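Local coordinates for protein probable polyketide synthase 1 (Dictyostelium discoideum, PDB 2H84) that probably works as a polyketide synthase, its C-terminal type III domain extending and cyclising acyl chains that the type I part may hand over, and makes acylpyrones in vitro, at residues I19-P24 with V340-R345; T275-A280 with G367-N372; D292-I297 with S349-S354. One frame throughout, in Å; residues are numbered along the deposited sequence.

Contact 1 (I19-P24 with V340-R345)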
loop_
_atom_site.group_PDB
_atom_site.type_symbol
_atom_site.label_atom_id
_atom_site.label_comp_id
_atom_site.label_asym_id
_atom_site.label_seq_id
_atom_site.Cartn_x
_atom_site.Cartn_y
_atom_site.Cartn_z
ATOM N N ILE A 19 -7.882 5.760 -20.056
ATOM C CA ILE A 19 -8.039 4.464 -19.403
ATOM C C ILE A 19 -7.610 3.327 -20.320
ATOM O O ILE A 19 -7.757 3.397 -21.539
ATOM C CB ILE A 19 -9.490 4.191 -19.025
ATOM C CG1 ILE A 19 -10.090 5.402 -18.314
ATOM C CG2 ILE A 19 -9.559 2.956 -18.145
ATOM C CD1 ILE A 19 -11.598 5.321 -18.178
ATOM N N GLY A 20 -7.090 2.265 -19.728
ATOM C CA GLY A 20 -6.671 1.131 -20.522
ATOM C C GLY A 20 -6.800 -0.115 -19.684
ATOM O O GLY A 20 -6.557 -0.086 -18.475
ATOM N N ILE A 21 -7.194 -1.211 -20.313
ATOM C CA ILE A 21 -7.331 -2.462 -19.595
ATOM C C ILE A 21 -6.416 -3.510 -20.197
ATOM O O ILE A 21 -5.814 -3.302 -21.245
ATOM C CB ILE A 21 -8.768 -2.993 -19.647
ATOM C CG1 ILE A 21 -9.204 -3.176 -21.098
ATOM C CG2 ILE A 21 -9.703 -2.031 -18.950
ATOM C CD1 ILE A 21 -10.419 -4.054 -21.256
ATOM N N SER A 22 -6.327 -4.647 -19.526
ATOM C CA SER A 22 -5.493 -5.749 -19.983
ATOM C C SER A 22 -5.892 -7.004 -19.223
ATOM O O SER A 22 -6.023 -6.975 -18.006
ATOM C CB SER A 22 -4.021 -5.427 -19.731
ATOM O OG SER A 22 -3.209 -6.539 -20.039
ATOM N N VAL A 23 -6.099 -8.103 -19.935
ATOM C CA VAL A 23 -6.491 -9.337 -19.269
ATOM C C VAL A 23 -5.695 -10.523 -19.777
ATOM O O VAL A 23 -5.198 -10.516 -20.900
ATOM C CB VAL A 23 -8.008 -9.632 -19.462
ATOM C CG1 VAL A 23 -8.824 -8.599 -18.739
ATOM C CG2 VAL A 23 -8.363 -9.651 -20.944
ATOM N N PRO A 24 -5.559 -11.561 -18.950
ATOM C CA PRO A 24 -4.815 -12.749 -19.352
ATOM C C PRO A 24 -5.604 -13.638 -20.301
ATOM O O PRO A 24 -6.755 -13.977 -20.029
ATOM C CB PRO A 24 -4.526 -13.431 -18.027
ATOM C CG PRO A 24 -5.686 -13.068 -17.213
ATOM C CD PRO A 24 -5.950 -11.635 -17.537
ATOM N N VAL A 340 -15.202 -1.103 -15.753
ATOM C CA VAL A 340 -16.535 -0.579 -16.022
ATOM C C VAL A 340 -16.447 0.858 -16.538
ATOM O O VAL A 340 -17.085 1.198 -17.531
ATOM C CB VAL A 340 -17.422 -0.605 -14.763
ATOM C CG1 VAL A 340 -18.735 0.102 -15.044
ATOM C CG2 VAL A 340 -17.683 -2.039 -14.339
ATOM N N MET A 341 -15.665 1.700 -15.869
ATOM C CA MET A 341 -15.507 3.083 -16.313
ATOM C C MET A 341 -15.036 3.136 -17.769
ATOM O O MET A 341 -15.523 3.951 -18.550
ATOM C CB MET A 341 -14.514 3.830 -15.417
ATOM C CG MET A 341 -15.063 4.137 -14.041
ATOM S SD MET A 341 -13.845 4.862 -12.953
ATOM C CE MET A 341 -14.069 6.533 -13.229
ATOM N N ASP A 342 -14.095 2.266 -18.131
ATOM C CA ASP A 342 -13.581 2.215 -19.496
ATOM C C ASP A 342 -14.706 1.949 -20.493
ATOM O O ASP A 342 -14.996 2.776 -21.354
ATOM C CB ASP A 342 -12.505 1.123 -19.613
ATOM C CG ASP A 342 -12.307 0.621 -21.051
ATOM O OD1 ASP A 342 -11.896 1.413 -21.933
ATOM O OD2 ASP A 342 -12.568 -0.579 -21.291
ATOM N N HIS A 343 -15.342 0.795 -20.361
ATOM C CA HIS A 343 -16.421 0.417 -21.255
ATOM C C HIS A 343 -17.597 1.391 -21.241
ATOM O O HIS A 343 -18.333 1.471 -22.216
ATOM C CB HIS A 343 -16.865 -1.008 -20.910
ATOM C CG HIS A 343 -18.183 -1.411 -21.497
ATOM N ND1 HIS A 343 -19.385 -1.144 -20.878
ATOM C CD2 HIS A 343 -18.482 -2.089 -22.631
ATOM C CE1 HIS A 343 -20.372 -1.644 -21.604
ATOM N NE2 HIS A 343 -19.850 -2.221 -22.671
ATOM N N ALA A 344 -17.756 2.151 -20.158
ATOM C CA ALA A 344 -18.857 3.101 -20.039
ATOM C C ALA A 344 -18.661 4.358 -20.887
ATOM O O ALA A 344 -19.625 4.887 -21.456
ATOM C CB ALA A 344 -19.055 3.477 -18.577
ATOM N N ARG A 345 -17.421 4.836 -20.975
ATOM C CA ARG A 345 -17.138 6.030 -21.764
ATOM C C ARG A 345 -17.187 5.707 -23.254
ATOM O O ARG A 345 -17.093 6.598 -24.101
ATOM C CB ARG A 345 -15.777 6.641 -21.385
ATOM C CG ARG A 345 -14.572 5.705 -21.423
ATOM C CD ARG A 345 -14.114 5.350 -22.836
ATOM N NE ARG A 345 -12.999 4.410 -22.794
ATOM C CZ ARG A 345 -11.715 4.756 -22.757
ATOM N NH1 ARG A 345 -11.358 6.037 -22.773
ATOM N NH2 ARG A 345 -10.784 3.813 -22.674
#
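NH2 of Arg345 is gripped by two oxygens, one from each side of the contact. Across it lies the carbonyl oxygen of Ile19, and the bond from Arg345 NH2 to Ile19 O measures 3.3 Å, with the donor standing above the carbonyl plane. The second is a carboxylate oxygen one helical turn back: Arg345 NH2 meets Asp342 OD1 at 2.7 Å, nearly along that oxygen's C-O axis, and forms a salt bridge with it. A weak bond from Arg345 NE reaches the same OD1, so both nitrogens on that side of the guanidinium hold one acceptor. With CG between the backbone N and the carbonyl carbon (chi1 53°) and a bend at chi2, the arginine chain brings NH2 to both Asp342 OD1 and Ile19 O.

Beside these polar atoms the contact is mostly apolar. Ile19 turns its side chain to the helix: its CG2, anti to the backbone N, meets Asp342 CB at 3.8 Å, while Ile19 CD1 approaches Met341 CB at 4.3 Å. Ile21, two residues on and facing the same way, brings its CG2 to 4.0 Å from Asp342 OD2, the oxygen that Arg345 does not bind.

Asp109 joins both segments, pairing with Arg345 NH1 and accepting from the backbone N of Ile19. Tyr227 of strand 227-236 packs against Ile19 and Arg345, and its hydroxyl bonds to Met341 O. The segment axes of helix 335-345 and strand 15-22 approach to 8.3 Å, with 120° between their N-to-C directions, and helix 320-329 packs against the former around Val340 and His343.

Contact 2 (T275-A280 with G367-N372)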
loop_
_atom_site.group_PDB
_atom_site.type_symbol
_atom_site.label_atom_id
_atom_site.label_comp_id
_atom_site.label_asym_id
_atom_site.label_seq_id
_atom_site.Cartn_x
_atom_site.Cartn_y
_atom_site.Cartn_z
ATOM N N THR A 275 -24.776 10.665 1.494
ATOM C CA THR A 275 -23.663 11.478 1.949
ATOM C C THR A 275 -22.844 11.954 0.759
ATOM O O THR A 275 -22.326 13.065 0.773
ATOM C CB THR A 275 -22.758 10.704 2.907
ATOM O OG1 THR A 275 -23.512 10.308 4.056
ATOM C CG2 THR A 275 -21.590 11.565 3.346
ATOM N N LEU A 276 -22.734 11.115 -0.269
ATOM C CA LEU A 276 -21.989 11.464 -1.479
ATOM C C LEU A 276 -22.707 12.558 -2.274
ATOM O O LEU A 276 -22.074 13.504 -2.765
ATOM C CB LEU A 276 -21.813 10.237 -2.377
ATOM C CG LEU A 276 -21.123 10.503 -3.721
ATOM C CD1 LEU A 276 -19.696 10.940 -3.479
ATOM C CD2 LEU A 276 -21.137 9.252 -4.582
ATOM N N LEU A 277 -24.028 12.423 -2.399
ATOM C CA LEU A 277 -24.836 13.397 -3.136
ATOM C C LEU A 277 -24.821 14.806 -2.553
ATOM O O LEU A 277 -24.864 15.785 -3.297
ATOM C CB LEU A 277 -26.290 12.933 -3.248
ATOM C CG LEU A 277 -26.630 11.997 -4.406
ATOM C CD1 LEU A 277 -27.977 12.166 -4.792
ATOM C CD2 LEU A 277 -25.968 12.354 -5.590
ATOM N N ASP A 278 -24.772 14.909 -1.228
ATOM C CA ASP A 278 -24.748 16.211 -0.565
ATOM C C ASP A 278 -23.441 16.941 -0.841
ATOM O O ASP A 278 -23.406 18.173 -0.911
ATOM C CB ASP A 278 -24.931 16.045 0.944
ATOM C CG ASP A 278 -26.273 15.437 1.302
ATOM O OD1 ASP A 278 -26.554 15.269 2.509
ATOM O OD2 ASP A 278 -27.050 15.125 0.368
ATOM N N LYS A 279 -22.367 16.168 -0.983
ATOM C CA LYS A 279 -21.056 16.723 -1.270
ATOM C C LYS A 279 -21.050 17.210 -2.704
ATOM O O LYS A 279 -20.434 18.224 -3.036
ATOM C CB LYS A 279 -19.970 15.664 -1.089
ATOM C CG LYS A 279 -19.002 16.020 0.014
ATOM C CD LYS A 279 -17.567 16.178 -0.454
ATOM C CE LYS A 279 -16.816 14.884 -0.475
ATOM N NZ LYS A 279 -15.341 15.026 -0.354
ATOM N N ALA A 280 -21.752 16.478 -3.557
ATOM C CA ALA A 280 -21.826 16.831 -4.956
ATOM C C ALA A 280 -22.614 18.119 -5.112
ATOM O O ALA A 280 -22.202 19.016 -5.845
ATOM C CB ALA A 280 -22.484 15.707 -5.739
ATOM N N GLY A 367 -16.915 5.569 -2.720
ATOM C CA GLY A 367 -17.860 6.127 -3.662
ATOM C C GLY A 367 -17.219 7.290 -4.388
ATOM O O GLY A 367 -16.194 7.827 -3.959
ATOM N N CYS A 368 -17.822 7.678 -5.499
ATOM C CA CYS A 368 -17.299 8.775 -6.273
ATOM C C CYS A 368 -18.390 9.315 -7.193
ATOM O O CYS A 368 -19.158 8.547 -7.771
ATOM C CB CYS A 368 -16.107 8.298 -7.084
ATOM S SG CYS A 368 -15.161 9.626 -7.778
ATOM N N PHE A 369 -18.455 10.637 -7.314
ATOM C CA PHE A 369 -19.455 11.279 -8.144
ATOM C C PHE A 369 -18.742 11.905 -9.310
ATOM O O PHE A 369 -17.954 12.841 -9.141
ATOM C CB PHE A 369 -20.212 12.320 -7.319
ATOM C CG PHE A 369 -21.396 12.918 -8.024
ATOM C CD1 PHE A 369 -21.242 14.043 -8.816
ATOM C CD2 PHE A 369 -22.666 12.349 -7.906
ATOM C CE1 PHE A 369 -22.324 14.593 -9.490
ATOM C CE2 PHE A 369 -23.770 12.895 -8.585
ATOM C CZ PHE A 369 -23.593 14.019 -9.377
ATOM N N LEU A 370 -19.004 11.374 -10.503
ATOM C CA LEU A 370 -18.366 11.889 -11.727
ATOM C C LEU A 370 -19.291 12.573 -12.728
ATOM O O LEU A 370 -20.489 12.342 -12.745
ATOM C CB LEU A 370 -17.668 10.757 -12.459
ATOM C CG LEU A 370 -16.684 9.877 -11.718
ATOM C CD1 LEU A 370 -17.324 8.522 -11.518
ATOM C CD2 LEU A 370 -15.399 9.738 -12.516
ATOM N N LYS A 371 -18.696 13.397 -13.581
ATOM C CA LYS A 371 -19.422 14.105 -14.622
ATOM C C LYS A 371 -18.879 13.593 -15.955
ATOM O O LYS A 371 -17.715 13.805 -16.286
ATOM C CB LYS A 371 -19.215 15.626 -14.504
ATOM C CG LYS A 371 -19.643 16.404 -15.737
ATOM C CD LYS A 371 -20.261 17.725 -15.339
ATOM C CE LYS A 371 -20.422 18.655 -16.521
ATOM N NZ LYS A 371 -20.335 20.075 -16.083
ATOM N N ASN A 372 -19.724 12.865 -16.674
ATOM C CA ASN A 372 -19.370 12.274 -17.948
ATOM C C ASN A 372 -19.041 13.365 -18.951
ATOM O O ASN A 372 -19.939 13.997 -19.505
ATOM C CB ASN A 372 -20.538 11.407 -18.433
ATOM C CG ASN A 372 -21.036 10.451 -17.359
ATOM O OD1 ASN A 372 -22.229 10.158 -17.272
ATOM N ND2 ASN A 372 -20.114 9.962 -16.531
#
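The ring of Phe369 carries the methyl group of Ala280 squarely over one face. Ala280 CB lies 3.7 Å from the centroid of the Phe369 ring and only 11° from its normal, a clear CH-pi contact in which the methyl is nearly equidistant from several ring carbons. Leu277 reaches the same ring obliquely: its backbone-to-side-chain bond starts away from the strand, but the branch swings back and sets Leu277 CD2 3.8 Å from Phe369 CE2. The ring of Tyr353 also meets that of Phe369, the two planes inclined at about 40°. With CG anti to the backbone N (chi1 -172°), Phe369 extends its ring from the strand to the last turn of the helix, where Ala280 is small enough to let it come close.

Leu276, one turn before Ala280, covers the backbone from Gly367 to Phe369. Its two methyls rest on one side of that backbone, at successive residues: Leu276 CD2 is 3.8 Å from Cys368 N, and Leu276 CD1 is 4.1 Å from Phe369 CB. Gly367 has no side chain to hold the leucine off. No hydrogen bond crosses between the two segments; the contact is made by apolar and CH-pi packing. Were the ring cut back to an alanine here, the Ala280 methyl and the Leu277 branch would probably face a gap and Tyr353 would lose its ring partner.

Ile288, Cys293, Met230 and Ile355 close in round the same phenylalanine, while Leu276 touches Ile355 as well. Strand 364-372 runs between strands 227-236 and 353-360 in the sheet, and segment 275-280 of helix 261-280 runs roughly along it, the two segment axes 8.7 Å apart at closest approach, covering the face that bears Phe369.

Contact 3 (D292-I297 with S349-S354)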
loop_
_atom_site.group_PDB
_atom_site.type_symbol
_atom_site.label_atom_id
_atom_site.label_comp_id
_atom_site.label_asym_id
_atom_site.label_seq_id
_atom_site.Cartn_x
_atom_site.Cartn_y
_atom_site.Cartn_z
ATOM N N ASP A 292 -31.170 9.769 -11.716
ATOM C CA ASP A 292 -30.769 10.341 -12.990
ATOM C C ASP A 292 -29.310 10.037 -13.275
ATOM O O ASP A 292 -28.787 10.422 -14.322
ATOM C CB ASP A 292 -30.958 11.859 -12.992
ATOM C CG ASP A 292 -32.407 12.273 -12.812
ATOM O OD1 ASP A 292 -33.291 11.622 -13.422
ATOM O OD2 ASP A 292 -32.654 13.260 -12.074
ATOM N N CYS A 293 -28.649 9.346 -12.352
ATOM C CA CYS A 293 -27.234 9.034 -12.520
ATOM C C CYS A 293 -26.932 7.647 -13.073
ATOM O O CYS A 293 -27.672 6.693 -12.834
ATOM C CB CYS A 293 -26.504 9.208 -11.189
ATOM S SG CYS A 293 -26.703 10.840 -10.436
ATOM N N GLU A 294 -25.841 7.551 -13.828
ATOM C CA GLU A 294 -25.399 6.283 -14.389
ATOM C C GLU A 294 -24.664 5.621 -13.239
ATOM O O GLU A 294 -23.918 6.278 -12.519
ATOM C CB GLU A 294 -24.426 6.514 -15.551
ATOM C CG GLU A 294 -23.856 5.240 -16.168
ATOM C CD GLU A 294 -24.843 4.539 -17.086
ATOM O OE1 GLU A 294 -24.709 3.309 -17.301
ATOM O OE2 GLU A 294 -25.750 5.229 -17.603
ATOM N N PHE A 295 -24.873 4.328 -13.053
ATOM C CA PHE A 295 -24.205 3.622 -11.968
ATOM C C PHE A 295 -23.063 2.727 -12.415
ATOM O O PHE A 295 -23.268 1.715 -13.095
ATOM C CB PHE A 295 -25.219 2.823 -11.156
ATOM C CG PHE A 295 -25.889 3.630 -10.085
ATOM C CD1 PHE A 295 -25.542 3.462 -8.751
ATOM C CD2 PHE A 295 -26.810 4.617 -10.414
ATOM C CE1 PHE A 295 -26.108 4.257 -7.761
ATOM C CE2 PHE A 295 -27.379 5.415 -9.427
ATOM C CZ PHE A 295 -27.020 5.239 -8.103
ATOM N N LEU A 296 -21.855 3.131 -12.018
ATOM C CA LEU A 296 -20.615 2.419 -12.336
ATOM C C LEU A 296 -20.183 1.732 -11.049
ATOM O O LEU A 296 -19.371 2.252 -10.283
ATOM C CB LEU A 296 -19.553 3.413 -12.813
ATOM C CG LEU A 296 -20.078 4.366 -13.893
ATOM C CD1 LEU A 296 -18.975 5.308 -14.336
ATOM C CD2 LEU A 296 -20.629 3.563 -15.073
ATOM N N ILE A 297 -20.754 0.556 -10.823
ATOM C CA ILE A 297 -20.494 -0.219 -9.625
ATOM C C ILE A 297 -19.482 -1.333 -9.804
ATOM O O ILE A 297 -19.457 -2.015 -10.828
ATOM C CB ILE A 297 -21.799 -0.854 -9.108
ATOM C CG1 ILE A 297 -22.896 0.212 -9.014
ATOM C CG2 ILE A 297 -21.560 -1.507 -7.741
ATOM C CD1 ILE A 297 -24.248 -0.337 -8.595
ATOM N N SER A 349 -24.581 7.288 -24.860
ATOM C CA SER A 349 -25.802 7.753 -24.205
ATOM C C SER A 349 -25.644 7.907 -22.692
ATOM O O SER A 349 -26.473 7.442 -21.872
ATOM C CB SER A 349 -26.982 6.826 -24.534
ATOM O OG SER A 349 -26.733 5.474 -24.208
ATOM N N LEU A 350 -24.560 8.582 -22.329
ATOM C CA LEU A 350 -24.301 8.768 -20.921
ATOM C C LEU A 350 -24.888 10.011 -20.330
ATOM O O LEU A 350 -24.592 11.132 -20.851
ATOM C CB LEU A 350 -22.786 8.765 -20.631
ATOM C CG LEU A 350 -22.083 7.405 -20.510
ATOM C CD1 LEU A 350 -20.612 7.584 -20.664
ATOM C CD2 LEU A 350 -22.378 6.769 -19.191
ATOM N N PRO A 351 -25.688 9.870 -19.244
ATOM C CA PRO A 351 -26.365 10.946 -18.515
ATOM C C PRO A 351 -25.370 12.124 -18.271
ATOM O O PRO A 351 -24.229 12.124 -18.771
ATOM C CB PRO A 351 -26.692 10.366 -17.130
ATOM C CG PRO A 351 -26.414 8.886 -17.252
ATOM C CD PRO A 351 -25.635 8.653 -18.496
ATOM N N THR A 352 -25.679 13.091 -17.396
ATOM C CA THR A 352 -24.705 14.147 -17.218
ATOM C C THR A 352 -23.790 13.778 -16.066
ATOM O O THR A 352 -22.661 14.273 -15.977
ATOM C CB THR A 352 -25.363 15.476 -17.027
ATOM O OG1 THR A 352 -26.101 15.767 -18.215
ATOM C CG2 THR A 352 -24.332 16.517 -16.839
ATOM N N TYR A 353 -24.240 12.829 -15.253
ATOM C CA TYR A 353 -23.483 12.397 -14.090
ATOM C C TYR A 353 -23.425 10.885 -13.862
ATOM O O TYR A 353 -24.243 10.137 -14.397
ATOM C CB TYR A 353 -24.076 13.056 -12.848
ATOM C CG TYR A 353 -23.975 14.559 -12.807
ATOM C CD1 TYR A 353 -22.732 15.180 -12.758
ATOM C CD2 TYR A 353 -25.120 15.365 -12.811
ATOM C CE1 TYR A 353 -22.619 16.557 -12.710
ATOM C CE2 TYR A 353 -25.016 16.759 -12.765
ATOM C CZ TYR A 353 -23.758 17.341 -12.714
ATOM O OH TYR A 353 -23.651 18.710 -12.650
ATOM N N SER A 354 -22.483 10.454 -13.021
ATOM C CA SER A 354 -22.317 9.032 -12.686
ATOM C C SER A 354 -21.966 8.838 -11.224
ATOM O O SER A 354 -21.257 9.653 -10.635
ATOM C CB SER A 354 -21.220 8.370 -13.529
ATOM O OG SER A 354 -21.566 8.330 -14.900
HETATM O O HOH W 1 -25.466 4.681 -20.915
#
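Glu294 and Ser354 lie side by side as a parallel beta bridge, and the close-packed part of the contact is built round them. The N-H of Glu294 points almost straight at Tyr353 O (3.1 Å, 178° at the hydrogen), although the donor is tilted from the carbonyl plane. Glu294 O in turn faces Ser354 CA at 3.2 Å, a CA-H...O contact. Both side chains leave the sheet on the same face, where Leu296 CD1 also comes to Ser354 CB at 3.9 Å. On the opposite face Cys293 SG packs loosely against Tyr353 CB, and the Tyr353 ring leads off to a hydroxyl bond with Thr284.

Glu294 has CG anti to the backbone N (chi1 177°) and a chain bent at chi2, which lays its aliphatic part across Leu350 and Pro351 at about right angles. Glu294 CB touches Pro351 CG at 3.5 Å, and Glu294 CG meets Leu350 CD2 at 3.7 Å. Its carboxylate is anchored by Asn321, which donates to OE1.

Two separate places are looser. At one, a water hydrogen-bonds to Ser349 O at 3.1 Å and only weakly to Glu294 OE2, linking the carboxylate of Glu294 to the loop that leads into strand 353-360. At the other, Asp292 is exposed and turns its carboxylate away, leaving its carbonyl oxygen beside Pro351 CB.

Leu296 packs on Val340, Met341 and Ala344 of helix 335-345. Strands 294-297 and 353-360 are consecutive in the chain, parallel and adjacent, with helices between them: a beta-alpha-beta crossover at the edge of the sheet in the C-terminal half of this thiolase-fold domain.

From the N terminus, residues 19-24 are the first to take part, and contact 1 closes the longest loop when helix 335-345 returns to them. Contact 2 opens at 275-280, inside that loop, and closes only at 367-372, so contacts 1 and 2 cross. Contact 3 is nested within contact 2 and likewise crosses contact 1. The three meet on one sheet: helix 335-345 bridges strand 15-22 to the C-terminal strands, its Met341 touching Leu370 and its Val340 touching Ile297, while helix 261-280 packs on strand 364-372. Strands 353-360 and 364-372 are neighbours, and the backbone pairing of Ser354 with Leu370 joins contact 3 to contact 2 directly.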